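Local coordinates for CdiA-CT toxin, Conserved domain protein (Yersinia pseudotuberculosis serotype O:3, PDB 4ZQU), which probably acts as a nuclease toxin of contact-dependent growth inhibition, with a restriction endonuclease-like PD-(D/E)XK fold, and forms a complex with its immunity protein CdiI, at residues N52-D63 and Q100-G111. Residues are numbered along the deposited sequence; the frame is centred on the assembly and turned at random.
Sequences NQVYSSIKKNID and QWTEINRAIEYG
Y55 and E103 bring their CA atoms within 4.8 Å where helices 53-63 and 100-111 run in the same general direction, their axes crossing at -28° and approaching to 8.1 Å. At the start of 53-63, the E103 carboxylate takes two backbone N-H groups: OE1 accepts a nearly straight bond from Y55 N (2.6 Å), head-on to the oxygen, while N52 N reaches OE2 (2.8 Å) from one face of the carboxylate, 51° out of its plane. A negative group here would also suit the positive end of the helix dipole. Two tyrosines then interlock as knobs into holes. A chi1 of 175° swings the Y55 ring over to helix 100-111, where it sits among E103, R106, A107 and Y110, edge toward E103 O and A107 N. Y110 reaches back among Y55, K59, I62 and D63; its hydroxyl donates an unusually short 2.5 Å bond to D63 OD1, and K59 CG passes 3.4 Å from Y110 CE2. Between these polar ends A107 CB meets I58 CG2 at 3.6 Å; beside Y110, I62 CG2 lies against G111 CA. The paired helices pack on the central mixed sheet, I58 touching L90 of strand 85-92 and I62 touching V118 of strand 117-122, while I104 reaches both strands.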
loop_
_atom_site.group_PDB
_atom_site.type_symbol
_atom_site.label_atom_id
_atom_site.label_comp_id
_atom_site.label_asym_id
_atom_site.label_seq_id
_atom_site.Cartn_x
_atom_site.Cartn_y
_atom_site.Cartn_z
ATOM N N ASN A 52 -15.881 15.407 23.288
ATOM C CA ASN A 52 -15.884 14.391 22.233
ATOM C C ASN A 52 -15.113 14.789 20.968
ATOM O O ASN A 52 -14.978 13.983 20.053
ATOM C CB ASN A 52 -17.323 14.018 21.858
ATOM C CG ASN A 52 -17.446 12.595 21.348
ATOM O OD1 ASN A 52 -16.784 11.687 21.848
ATOM N ND2 ASN A 52 -18.295 12.395 20.345
ATOM N N GLN A 53 -14.602 16.016 20.919
ATOM C CA GLN A 53 -13.891 16.493 19.731
ATOM C C GLN A 53 -12.527 15.835 19.575
ATOM O O GLN A 53 -12.108 15.503 18.466
ATOM C CB GLN A 53 -13.723 18.009 19.772
ATOM C CG GLN A 53 -14.689 18.755 18.878
ATOM C CD GLN A 53 -14.414 20.241 18.850
ATOM O OE1 GLN A 53 -14.081 20.839 19.871
ATOM N NE2 GLN A 53 -14.539 20.845 17.674
ATOM N N VAL A 54 -11.831 15.666 20.691
ATOM C CA VAL A 54 -10.548 14.984 20.690
ATOM C C VAL A 54 -10.749 13.499 20.414
ATOM O O VAL A 54 -10.051 12.913 19.585
ATOM C CB VAL A 54 -9.810 15.173 22.028
ATOM C CG1 VAL A 54 -8.597 14.265 22.106
ATOM C CG2 VAL A 54 -9.405 16.628 22.204
ATOM N N TYR A 55 -11.713 12.902 21.107
ATOM C CA TYR A 55 -12.047 11.494 20.916
ATOM C C TYR A 55 -12.397 11.194 19.461
ATOM O O TYR A 55 -11.960 10.184 18.912
ATOM C CB TYR A 55 -13.208 11.089 21.830
ATOM C CG TYR A 55 -13.692 9.675 21.607
ATOM C CD1 TYR A 55 -13.019 8.595 22.160
ATOM C CD2 TYR A 55 -14.823 9.420 20.841
ATOM C CE1 TYR A 55 -13.456 7.300 21.954
ATOM C CE2 TYR A 55 -15.267 8.127 20.631
ATOM C CZ TYR A 55 -14.581 7.072 21.190
ATOM O OH TYR A 55 -15.022 5.785 20.982
ATOM N N SER A 56 -13.177 12.077 18.844
ATOM C CA SER A 56 -13.578 11.919 17.448
ATOM C C SER A 56 -12.386 11.874 16.503
ATOM O O SER A 56 -12.272 10.966 15.684
ATOM C CB SER A 56 -14.514 13.051 17.025
ATOM O OG SER A 56 -15.761 12.962 17.692
ATOM N N SER A 57 -11.507 12.864 16.618
ATOM C CA SER A 57 -10.338 12.966 15.749
ATOM C C SER A 57 -9.504 11.693 15.774
ATOM O O SER A 57 -9.065 11.205 14.733
ATOM C CB SER A 57 -9.474 14.157 16.156
ATOM O OG SER A 57 -8.301 14.221 15.363
ATOM N N ILE A 58 -9.296 11.159 16.972
ATOM C CA ILE A 58 -8.514 9.941 17.145
ATOM C C ILE A 58 -9.284 8.720 16.662
ATOM O O ILE A 58 -8.747 7.887 15.934
ATOM C CB ILE A 58 -8.112 9.734 18.614
ATOM C CG1 ILE A 58 -7.425 10.989 19.158
ATOM C CG2 ILE A 58 -7.208 8.522 18.747
ATOM C CD1 ILE A 58 -7.064 10.901 20.626
ATOM N N LYS A 59 -10.545 8.621 17.071
ATOM C CA LYS A 59 -11.410 7.535 16.635
ATOM C C LYS A 59 -11.513 7.496 15.116
ATOM O O LYS A 59 -11.588 6.426 14.512
ATOM C CB LYS A 59 -12.803 7.678 17.244
ATOM C CG LYS A 59 -13.675 6.459 17.051
ATOM C CD LYS A 59 -15.114 6.830 16.759
ATOM C CE LYS A 59 -15.894 5.614 16.287
ATOM N NZ LYS A 59 -17.115 5.998 15.531
ATOM N N LYS A 60 -11.517 8.676 14.506
ATOM C CA LYS A 60 -11.587 8.790 13.059
ATOM C C LYS A 60 -10.371 8.119 12.434
ATOM O O LYS A 60 -10.477 7.450 11.407
ATOM C CB LYS A 60 -11.674 10.258 12.641
ATOM C CG LYS A 60 -11.547 10.506 11.150
ATOM C CD LYS A 60 -12.150 11.850 10.772
ATOM C CE LYS A 60 -11.087 12.797 10.234
ATOM N NZ LYS A 60 -11.298 13.132 8.796
ATOM N N ASN A 61 -9.217 8.287 13.070
ATOM C CA ASN A 61 -7.997 7.646 12.603
ATOM C C ASN A 61 -8.015 6.148 12.873
ATOM O O ASN A 61 -7.672 5.355 12.001
ATOM C CB ASN A 61 -6.771 8.278 13.262
ATOM C CG ASN A 61 -5.466 7.725 12.714
ATOM O OD1 ASN A 61 -5.053 6.617 13.056
ATOM N ND2 ASN A 61 -4.808 8.501 11.861
ATOM N N ILE A 62 -8.416 5.772 14.086
ATOM C CA ILE A 62 -8.476 4.370 14.496
ATOM C C ILE A 62 -9.311 3.520 13.545
ATOM O O ILE A 62 -8.899 2.429 13.151
ATOM C CB ILE A 62 -9.056 4.230 15.917
ATOM C CG1 ILE A 62 -8.121 4.872 16.939
ATOM C CG2 ILE A 62 -9.285 2.767 16.264
ATOM C CD1 ILE A 62 -8.638 4.803 18.352
ATOM N N ASP A 63 -10.482 4.025 13.175
ATOM C CA ASP A 63 -11.383 3.292 12.294
ATOM C C ASP A 63 -10.732 2.996 10.947
ATOM O O ASP A 63 -10.895 1.907 10.404
ATOM C CB ASP A 63 -12.686 4.069 12.089
ATOM C CG ASP A 63 -13.506 4.177 13.361
ATOM O OD1 ASP A 63 -13.452 3.239 14.185
ATOM O OD2 ASP A 63 -14.207 5.198 13.536
ATOM N N GLN A 100 -9.558 16.404 28.361
ATOM C CA GLN A 100 -9.062 15.936 27.075
ATOM C C GLN A 100 -8.327 14.605 27.212
ATOM O O GLN A 100 -8.408 13.751 26.330
ATOM C CB GLN A 100 -8.160 16.994 26.438
ATOM C CG GLN A 100 -8.942 18.169 25.860
ATOM C CD GLN A 100 -8.054 19.293 25.362
ATOM O OE1 GLN A 100 -6.976 19.536 25.904
ATOM N NE2 GLN A 100 -8.507 19.987 24.324
ATOM N N TRP A 101 -7.620 14.428 28.323
ATOM C CA TRP A 101 -6.980 13.152 28.621
ATOM C C TRP A 101 -8.009 12.043 28.782
ATOM O O TRP A 101 -7.723 10.875 28.521
ATOM C CB TRP A 101 -6.130 13.251 29.886
ATOM C CG TRP A 101 -4.727 13.660 29.612
ATOM C CD1 TRP A 101 -4.128 14.835 29.965
ATOM C CD2 TRP A 101 -3.740 12.901 28.907
ATOM N NE1 TRP A 101 -2.826 14.850 29.530
ATOM C CE2 TRP A 101 -2.563 13.674 28.876
ATOM C CE3 TRP A 101 -3.738 11.641 28.302
ATOM C CZ2 TRP A 101 -1.394 13.227 28.261
ATOM C CZ3 TRP A 101 -2.577 11.200 27.696
ATOM C CH2 TRP A 101 -1.422 11.991 27.678
ATOM N N THR A 102 -9.203 12.418 29.228
ATOM C CA THR A 102 -10.303 11.474 29.369
ATOM C C THR A 102 -10.731 10.948 28.003
ATOM O O THR A 102 -11.061 9.770 27.857
ATOM C CB THR A 102 -11.501 12.120 30.080
ATOM O OG1 THR A 102 -11.099 12.564 31.380
ATOM C CG2 THR A 102 -12.636 11.127 30.226
ATOM N N GLU A 103 -10.715 11.827 27.003
ATOM C CA GLU A 103 -11.042 11.440 25.634
ATOM C C GLU A 103 -9.910 10.620 25.027
ATOM O O GLU A 103 -10.150 9.668 24.282
ATOM C CB GLU A 103 -11.319 12.670 24.767
ATOM C CG GLU A 103 -12.346 13.629 25.346
ATOM C CD GLU A 103 -12.913 14.574 24.304
ATOM O OE1 GLU A 103 -12.764 14.287 23.099
ATOM O OE2 GLU A 103 -13.502 15.605 24.691
ATOM N N ILE A 104 -8.678 10.997 25.348
ATOM C CA ILE A 104 -7.503 10.298 24.843
ATOM C C ILE A 104 -7.491 8.856 25.329
ATOM O O ILE A 104 -7.350 7.930 24.535
ATOM C CB ILE A 104 -6.203 11.003 25.270
ATOM C CG1 ILE A 104 -6.086 12.356 24.560
ATOM C CG2 ILE A 104 -4.993 10.134 24.956
ATOM C CD1 ILE A 104 -4.923 13.197 25.024
ATOM N N ASN A 105 -7.663 8.670 26.632
ATOM C CA ASN A 105 -7.667 7.334 27.209
ATOM C C ASN A 105 -8.857 6.514 26.733
ATOM O O ASN A 105 -8.785 5.288 26.645
ATOM C CB ASN A 105 -7.657 7.419 28.732
ATOM C CG ASN A 105 -6.323 7.866 29.272
ATOM O OD1 ASN A 105 -5.283 7.311 28.916
ATOM N ND2 ASN A 105 -6.337 8.885 30.119
ATOM N N ARG A 106 -9.950 7.201 26.423
ATOM C CA ARG A 106 -11.142 6.546 25.900
ATOM C C ARG A 106 -10.889 5.987 24.508
ATOM O O ARG A 106 -11.318 4.879 24.186
ATOM C CB ARG A 106 -12.321 7.520 25.862
ATOM C CG ARG A 106 -13.615 6.938 26.407
ATOM C CD ARG A 106 -14.733 7.974 26.453
ATOM N NE ARG A 106 -14.315 9.256 27.016
ATOM C CZ ARG A 106 -14.643 10.440 26.506
ATOM N NH1 ARG A 106 -15.389 10.507 25.409
ATOM N NH2 ARG A 106 -14.226 11.557 27.089
ATOM N N ALA A 107 -10.200 6.770 23.686
ATOM C CA ALA A 107 -9.843 6.351 22.339
ATOM C C ALA A 107 -8.802 5.234 22.374
ATOM O O ALA A 107 -8.790 4.356 21.511
ATOM C CB ALA A 107 -9.331 7.534 21.539
ATOM N N ILE A 108 -7.925 5.276 23.372
ATOM C CA ILE A 108 -6.936 4.224 23.571
ATOM C C ILE A 108 -7.625 2.882 23.768
ATOM O O ILE A 108 -7.252 1.876 23.163
ATOM C CB ILE A 108 -6.036 4.513 24.785
ATOM C CG1 ILE A 108 -5.090 5.678 24.487
ATOM C CG2 ILE A 108 -5.244 3.275 25.175
ATOM C CD1 ILE A 108 -4.220 6.070 25.665
ATOM N N GLU A 109 -8.644 2.879 24.619
ATOM C CA GLU A 109 -9.359 1.653 24.938
ATOM C C GLU A 109 -10.272 1.248 23.791
ATOM O O GLU A 109 -10.456 0.061 23.529
ATOM C CB GLU A 109 -10.163 1.818 26.233
ATOM C CG GLU A 109 -10.762 0.522 26.761
ATOM C CD GLU A 109 -9.733 -0.337 27.469
ATOM O OE1 GLU A 109 -8.563 0.090 27.560
ATOM O OE2 GLU A 109 -10.089 -1.436 27.938
ATOM N N TYR A 110 -10.843 2.238 23.114
ATOM C CA TYR A 110 -11.633 1.972 21.921
ATOM C C TYR A 110 -10.787 1.268 20.865
ATOM O O TYR A 110 -11.178 0.227 20.339
ATOM C CB TYR A 110 -12.215 3.264 21.345
ATOM C CG TYR A 110 -12.861 3.073 19.992
ATOM C CD1 TYR A 110 -14.131 2.526 19.881
ATOM C CD2 TYR A 110 -12.194 3.429 18.826
ATOM C CE1 TYR A 110 -14.724 2.342 18.645
ATOM C CE2 TYR A 110 -12.775 3.245 17.588
ATOM C CZ TYR A 110 -14.042 2.706 17.503
ATOM O OH TYR A 110 -14.622 2.527 16.269
ATOM N N GLY A 111 -9.626 1.843 20.568
ATOM C CA GLY A 111 -8.716 1.279 19.589
ATOM C C GLY A 111 -8.285 -0.135 19.929
ATOM O O GLY A 111 -8.155 -0.978 19.042
#